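Local coordinates for protein putative glucosidase lplD, ALPHA-GALACTURONIDASE (Bacillus subtilis, PDB 3FEF) that hydrolyses alpha-1,4-linked galacturonides, releasing alpha-D-galacturonate, as an NAD(+)- and manganese-dependent glycosidase of family 4, at residues A180-E185 / P222-F227; I197-L202 / T211-R216. All coordinates share one frame; numbering follows the deposited sequence.

In the fold
Contact 1 packs helix 171-187 against helix 220-231, and contact 2 pairs the two strands of a beta hairpin, 197-202 and 207-215, that lies between those helices in the chain. The order is helix 171-187, strands 197-202 and 207-215, the short strand 218-219, then helix 220-231, and both helices pack on one face of the hairpin. The centres of the two contacts are about 13 Å apart and they touch directly: Ala180 CA packs on Ile197 CD1 at 3.8 Å. The helix-bearing face carries Ile197, Val199 and Ala213, while Arg198 and Asn200 on the other reach a second subunit of the homotetramer. The unit bridges the Rossmann-type and C-terminal family regions.

Contact 1 (A180-E185 / P222-F227); sequences AEMVTE and PIFREF
Selenomethionine Met182 packs against Ile223, Phe224 and Phe227 in a buried helix-helix contact between helix 171-187 and helix 220-231, supported by Met-aromatic and CH-pi interactions. The helices belong to the Rossmann-type and C-terminal family regions respectively, and they flank the hairpin that separates them in the chain. The short axes come within 10.6 Å at an angle of 78°, a steep crossing at a spacing that large side chains must bridge, and no hydrogen bond joins the segments.

Met182 does most of the bridging. Its CG is swung away from its own backbone N (chi1 161°), and the extended first two torsions carry SE across to the second helix, while the bend at chi3 turns CE, which lies near Ile223 CG2. On the way, Met182 CG sits over the centre of the Phe227 ring, 3.7 Å from the centroid and close to the ring normal, the evidence for a CH-pi contact. Met182 SE then passes obliquely by the same ring, 4.4 Å from its centroid, and comes to 3.5 Å from Phe224 CA, against the backbone of the opposing helix. The Phe224 ring is met obliquely and from farther off. Ile223 closes another side: Ile223 CG2 touches Met182 SE at 3.7 Å and also lies against CG.

Around this group, Phe259 meets Phe224 edge-to-face, and Tyr231 and Tyr236 meet the Phe227 ring at inclined planes. Glu185 OE2 is hydrogen-bonded to Tyr231 OH, a residue of the second helix just beyond 222-227. The other oxygen has a weak hydrogen bond to Tyr236 OH and comes to the rim of Phe227, Glu185 OE1 lying near the ring plane at 4.0 Å from Phe227 CE1.

Contact 2 (I197-L202 / T211-R216); sequences IRVNVL and TKASYR
Arg198 and Ser214 form a hydrogen-bonded pair across an antiparallel beta hairpin, strands 197-202 and 207-215, whose short axes here lie 4.6 Å apart at 170°. Among the backbone bonds, Arg198 N reaches Ser214 O and Ser214 N reaches Arg198 O, each at 2.9 Å. Asn200 N gives Lys212 O a nearly straight bond of 2.7 Å, and Thr211 N gives one to Asn200 O. Val199 and Ala213 are a non-hydrogen-bonded pair, and Ala213 CA makes a CA-H...O contact of 3.3 Å with Arg198 O.

The apolar contacts lie on the face toward helices 171-187 and 220-231, where Val199 CG1 meets Ala213 CB at 3.8 Å and Leu220 packs on Ile197, Ala213 and Tyr215.

The polar side chains serve the other face. Arg198 leads away to a salt bridge with Glu340 of the second subunit. The buried Asn200 amide is held at both ends: OD1 is bonded to Gln374 of the second subunit, and ND2 to Ser378 O and Thr211. Were Asn200 replaced by an alanine, Thr211 OG1, Ser378 O and Gln374 of the second subunit would probably each lose a hydrogen-bonding partner. The chi1 of -176° sets the Asn200 amide across to Thr211, and Asn200 ND2 donates to Thr211 OG1 at 3.0 Å, almost in the amide plane.

Contact 1 (A180-E185 / P222-F227)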
loop_
_atom_site.group_PDB
_atom_site.type_symbol
_atom_site.label_atom_id
_atom_site.label_comp_id
_atom_site.label_asym_id
_atom_site.label_seq_id
_atom_site.Cartn_x
_atom_site.Cartn_y
_atom_site.Cartn_z
ATOM N N ALA A 180 21.598 -8.827 29.709
ATOM C CA ALA A 180 21.443 -9.571 30.961
ATOM C C ALA A 180 22.570 -9.211 31.947
ATOM O O ALA A 180 22.320 -9.001 33.126
ATOM C CB ALA A 180 21.392 -11.071 30.715
ATOM N N GLU A 181 23.802 -9.109 31.462
ATOM C CA GLU A 181 24.915 -8.754 32.335
ATOM C C GLU A 181 24.824 -7.319 32.853
ATOM O O GLU A 181 25.256 -7.026 33.980
ATOM C CB GLU A 181 26.259 -9.027 31.661
ATOM C CG GLU A 181 26.484 -10.522 31.421
ATOM C CD GLU A 181 27.887 -10.855 30.998
ATOM O OE1 GLU A 181 28.780 -9.990 31.116
ATOM O OE2 GLU A 181 28.098 -11.993 30.534
HETATM N N MSE A 182 24.236 -6.439 32.046
HETATM C CA MSE A 182 24.032 -5.057 32.450
HETATM C C MSE A 182 23.029 -4.981 33.598
HETATM O O MSE A 182 23.219 -4.223 34.541
HETATM C CB MSE A 182 23.565 -4.215 31.260
HETATM C CG MSE A 182 22.893 -2.913 31.633
HETATM SE SE MSE A 182 21.879 -2.152 30.104
HETATM C CE MSE A 182 20.258 -3.239 30.287
ATOM N N VAL A 183 21.963 -5.767 33.501
ATOM C CA VAL A 183 20.979 -5.903 34.570
ATOM C C VAL A 183 21.634 -6.301 35.902
ATOM O O VAL A 183 21.367 -5.698 36.940
ATOM C CB VAL A 183 19.929 -6.967 34.214
ATOM C CG1 VAL A 183 19.055 -7.295 35.423
ATOM C CG2 VAL A 183 19.071 -6.507 32.998
ATOM N N THR A 184 22.473 -7.327 35.864
ATOM C CA THR A 184 23.227 -7.731 37.034
ATOM C C THR A 184 24.150 -6.614 37.528
ATOM O O THR A 184 24.157 -6.279 38.708
ATOM C CB THR A 184 24.091 -8.954 36.744
ATOM O OG1 THR A 184 23.255 -10.028 36.314
ATOM C CG2 THR A 184 24.846 -9.381 38.005
ATOM N N GLU A 185 24.926 -6.031 36.629
ATOM C CA GLU A 185 25.852 -4.996 37.054
ATOM C C GLU A 185 25.200 -3.689 37.488
ATOM O O GLU A 185 25.732 -3.004 38.345
ATOM C CB GLU A 185 26.897 -4.705 35.994
ATOM C CG GLU A 185 28.063 -3.947 36.580
ATOM C CD GLU A 185 28.588 -2.899 35.650
ATOM O OE1 GLU A 185 29.228 -3.279 34.645
ATOM O OE2 GLU A 185 28.366 -1.695 35.932
ATOM N N PRO A 222 16.197 2.805 29.417
ATOM C CA PRO A 222 16.782 3.843 30.273
ATOM C C PRO A 222 18.063 3.372 30.942
ATOM O O PRO A 222 18.988 4.151 31.112
ATOM C CB PRO A 222 15.686 4.087 31.324
ATOM C CG PRO A 222 14.416 3.784 30.577
ATOM C CD PRO A 222 14.772 2.589 29.718
ATOM N N ILE A 223 18.107 2.098 31.314
ATOM C CA ILE A 223 19.290 1.513 31.926
ATOM C C ILE A 223 20.443 1.401 30.943
ATOM O O ILE A 223 21.591 1.643 31.298
ATOM C CB ILE A 223 18.996 0.109 32.494
ATOM C CG1 ILE A 223 17.986 0.216 33.639
ATOM C CG2 ILE A 223 20.268 -0.544 32.981
ATOM C CD1 ILE A 223 17.691 -1.122 34.305
ATOM N N PHE A 224 20.148 1.045 29.694
ATOM C CA PHE A 224 21.210 0.975 28.707
ATOM C C PHE A 224 21.745 2.387 28.440
ATOM O O PHE A 224 22.908 2.563 28.137
ATOM C CB PHE A 224 20.712 0.337 27.417
ATOM C CG PHE A 224 21.788 0.104 26.410
ATOM C CD1 PHE A 224 22.196 1.120 25.559
ATOM C CD2 PHE A 224 22.390 -1.138 26.302
ATOM C CE1 PHE A 224 23.184 0.882 24.597
ATOM C CE2 PHE A 224 23.373 -1.379 25.377
ATOM C CZ PHE A 224 23.771 -0.366 24.505
ATOM N N ARG A 225 20.889 3.391 28.553
ATOM C CA ARG A 225 21.348 4.755 28.352
ATOM C C ARG A 225 22.402 5.140 29.415
ATOM O O ARG A 225 23.454 5.679 29.077
ATOM C CB ARG A 225 20.177 5.750 28.312
ATOM C CG ARG A 225 20.626 7.222 28.303
ATOM C CD ARG A 225 19.602 8.178 27.671
ATOM N NE ARG A 225 18.214 7.705 27.718
ATOM C CZ ARG A 225 17.558 7.367 28.831
ATOM N NH1 ARG A 225 16.293 6.966 28.751
ATOM N NH2 ARG A 225 18.157 7.420 30.026
ATOM N N GLU A 226 22.134 4.828 30.681
ATOM C CA GLU A 226 23.123 5.057 31.757
ATOM C C GLU A 226 24.379 4.253 31.532
ATOM O O GLU A 226 25.498 4.758 31.629
ATOM C CB GLU A 226 22.531 4.710 33.130
ATOM C CG GLU A 226 21.587 5.795 33.644
ATOM C CD GLU A 226 20.453 5.251 34.488
ATOM O OE1 GLU A 226 20.611 4.163 35.071
ATOM O OE2 GLU A 226 19.398 5.910 34.577
ATOM N N PHE A 227 24.164 2.978 31.239
ATOM C CA PHE A 227 25.210 2.037 30.937
ATOM C C PHE A 227 26.127 2.569 29.842
ATOM O O PHE A 227 27.347 2.471 29.922
ATOM C CB PHE A 227 24.528 0.759 30.457
ATOM C CG PHE A 227 25.400 -0.432 30.479
ATOM C CD1 PHE A 227 26.080 -0.774 31.632
ATOM C CD2 PHE A 227 25.498 -1.247 29.354
ATOM C CE1 PHE A 227 26.872 -1.885 31.662
ATOM C CE2 PHE A 227 26.287 -2.374 29.367
ATOM C CZ PHE A 227 26.981 -2.701 30.527
#

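Contact 2 (I197-L202 / T211-R216)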
loop_
_atom_site.group_PDB
_atom_site.type_symbol
_atom_site.label_atom_id
_atom_site.label_comp_id
_atom_site.label_asym_id
_atom_site.label_seq_id
_atom_site.Cartn_x
_atom_site.Cartn_y
_atom_site.Cartn_z
ATOM N N ILE A 197 15.445 -11.708 28.619
ATOM C CA ILE A 197 15.593 -10.347 28.143
ATOM C C ILE A 197 14.696 -10.259 26.932
ATOM O O ILE A 197 15.059 -10.717 25.857
ATOM C CB ILE A 197 17.041 -10.014 27.740
ATOM C CG1 ILE A 197 17.995 -10.407 28.873
ATOM C CG2 ILE A 197 17.172 -8.498 27.423
ATOM C CD1 ILE A 197 17.755 -9.565 30.132
ATOM N N ARG A 198 13.507 -9.713 27.130
ATOM C CA ARG A 198 12.484 -9.723 26.104
ATOM C C ARG A 198 12.663 -8.464 25.301
ATOM O O ARG A 198 12.489 -7.346 25.817
ATOM C CB ARG A 198 11.105 -9.740 26.754
ATOM C CG ARG A 198 10.921 -10.923 27.712
ATOM C CD ARG A 198 10.692 -12.227 26.957
ATOM N NE ARG A 198 10.798 -13.392 27.838
ATOM C CZ ARG A 198 10.738 -14.660 27.426
ATOM N NH1 ARG A 198 10.553 -14.940 26.140
ATOM N NH2 ARG A 198 10.866 -15.651 28.300
ATOM N N VAL A 199 13.041 -8.632 24.048
ATOM C CA VAL A 199 13.390 -7.477 23.262
ATOM C C VAL A 199 12.476 -7.353 22.052
ATOM O O VAL A 199 12.021 -8.361 21.489
ATOM C CB VAL A 199 14.896 -7.524 22.834
ATOM C CG1 VAL A 199 15.812 -7.455 24.052
ATOM C CG2 VAL A 199 15.200 -8.767 22.003
ATOM N N ASN A 200 12.193 -6.118 21.656
ATOM C CA ASN A 200 11.561 -5.877 20.378
ATOM C C ASN A 200 12.641 -5.534 19.373
ATOM O O ASN A 200 13.162 -4.416 19.355
ATOM C CB ASN A 200 10.522 -4.755 20.453
ATOM C CG ASN A 200 9.787 -4.559 19.130
ATOM O OD1 ASN A 200 9.170 -5.480 18.627
ATOM N ND2 ASN A 200 9.869 -3.367 18.558
ATOM N N VAL A 201 12.976 -6.507 18.531
ATOM C CA VAL A 201 14.115 -6.387 17.637
ATOM C C VAL A 201 13.686 -6.342 16.159
ATOM O O VAL A 201 12.750 -7.036 15.742
ATOM C CB VAL A 201 15.082 -7.548 17.882
ATOM C CG1 VAL A 201 14.424 -8.861 17.517
ATOM C CG2 VAL A 201 16.401 -7.344 17.118
ATOM N N LEU A 202 14.373 -5.519 15.374
ATOM C CA LEU A 202 13.966 -5.279 14.003
ATOM C C LEU A 202 15.088 -4.672 13.169
ATOM O O LEU A 202 15.993 -4.015 13.691
ATOM C CB LEU A 202 12.691 -4.426 13.951
ATOM C CG LEU A 202 12.695 -2.963 14.456
ATOM C CD1 LEU A 202 11.556 -2.170 13.818
ATOM C CD2 LEU A 202 12.571 -2.884 15.979
ATOM N N THR A 211 14.309 -1.571 19.934
ATOM C CA THR A 211 13.652 -0.310 20.243
ATOM C C THR A 211 12.871 -0.395 21.567
ATOM O O THR A 211 12.463 0.621 22.120
ATOM C CB THR A 211 12.695 0.062 19.107
ATOM O OG1 THR A 211 11.760 -1.006 18.925
ATOM C CG2 THR A 211 13.460 0.234 17.823
ATOM N N LYS A 212 12.655 -1.612 22.060
ATOM C CA LYS A 212 12.031 -1.817 23.362
ATOM C C LYS A 212 12.623 -3.089 23.930
ATOM O O LYS A 212 12.916 -4.030 23.187
ATOM C CB LYS A 212 10.512 -2.009 23.254
ATOM C CG LYS A 212 9.753 -0.963 22.465
ATOM C CD LYS A 212 8.422 -1.566 21.989
ATOM C CE LYS A 212 7.578 -0.564 21.212
ATOM N NZ LYS A 212 6.585 -1.240 20.306
ATOM N N ALA A 213 12.794 -3.112 25.244
ATOM C CA ALA A 213 13.418 -4.222 25.920
ATOM C C ALA A 213 13.049 -4.219 27.397
ATOM O O ALA A 213 12.906 -3.164 28.031
ATOM C CB ALA A 213 14.927 -4.144 25.750
ATOM N N SER A 214 12.875 -5.401 27.948
ATOM C CA SER A 214 12.515 -5.496 29.333
ATOM C C SER A 214 13.053 -6.768 29.944
ATOM O O SER A 214 13.292 -7.782 29.237
ATOM C CB SER A 214 10.999 -5.457 29.490
ATOM O OG SER A 214 10.393 -6.548 28.814
ATOM N N TYR A 215 13.258 -6.703 31.255
ATOM C CA TYR A 215 13.456 -7.903 32.059
ATOM C C TYR A 215 12.327 -7.893 33.090
ATOM O O TYR A 215 12.251 -6.984 33.926
ATOM C CB TYR A 215 14.833 -7.910 32.732
ATOM C CG TYR A 215 14.952 -9.043 33.722
ATOM C CD1 TYR A 215 14.886 -10.364 33.293
ATOM C CD2 TYR A 215 15.048 -8.797 35.090
ATOM C CE1 TYR A 215 14.943 -11.409 34.187
ATOM C CE2 TYR A 215 15.114 -9.843 36.007
ATOM C CZ TYR A 215 15.068 -11.144 35.537
ATOM O OH TYR A 215 15.128 -12.195 36.409
ATOM N N ARG A 216 11.398 -8.840 32.990
ATOM C CA ARG A 216 10.204 -8.788 33.833
ATOM C C ARG A 216 9.562 -7.419 33.714
ATOM O O ARG A 216 9.263 -6.959 32.619
ATOM C CB ARG A 216 10.574 -9.008 35.304
ATOM C CG ARG A 216 11.561 -10.130 35.483
ATOM C CD ARG A 216 10.875 -11.409 35.801
ATOM N NE ARG A 216 11.117 -11.756 37.199
ATOM C CZ ARG A 216 11.783 -12.836 37.598
ATOM N NH1 ARG A 216 12.252 -13.703 36.703
ATOM N NH2 ARG A 216 11.963 -13.059 38.898
#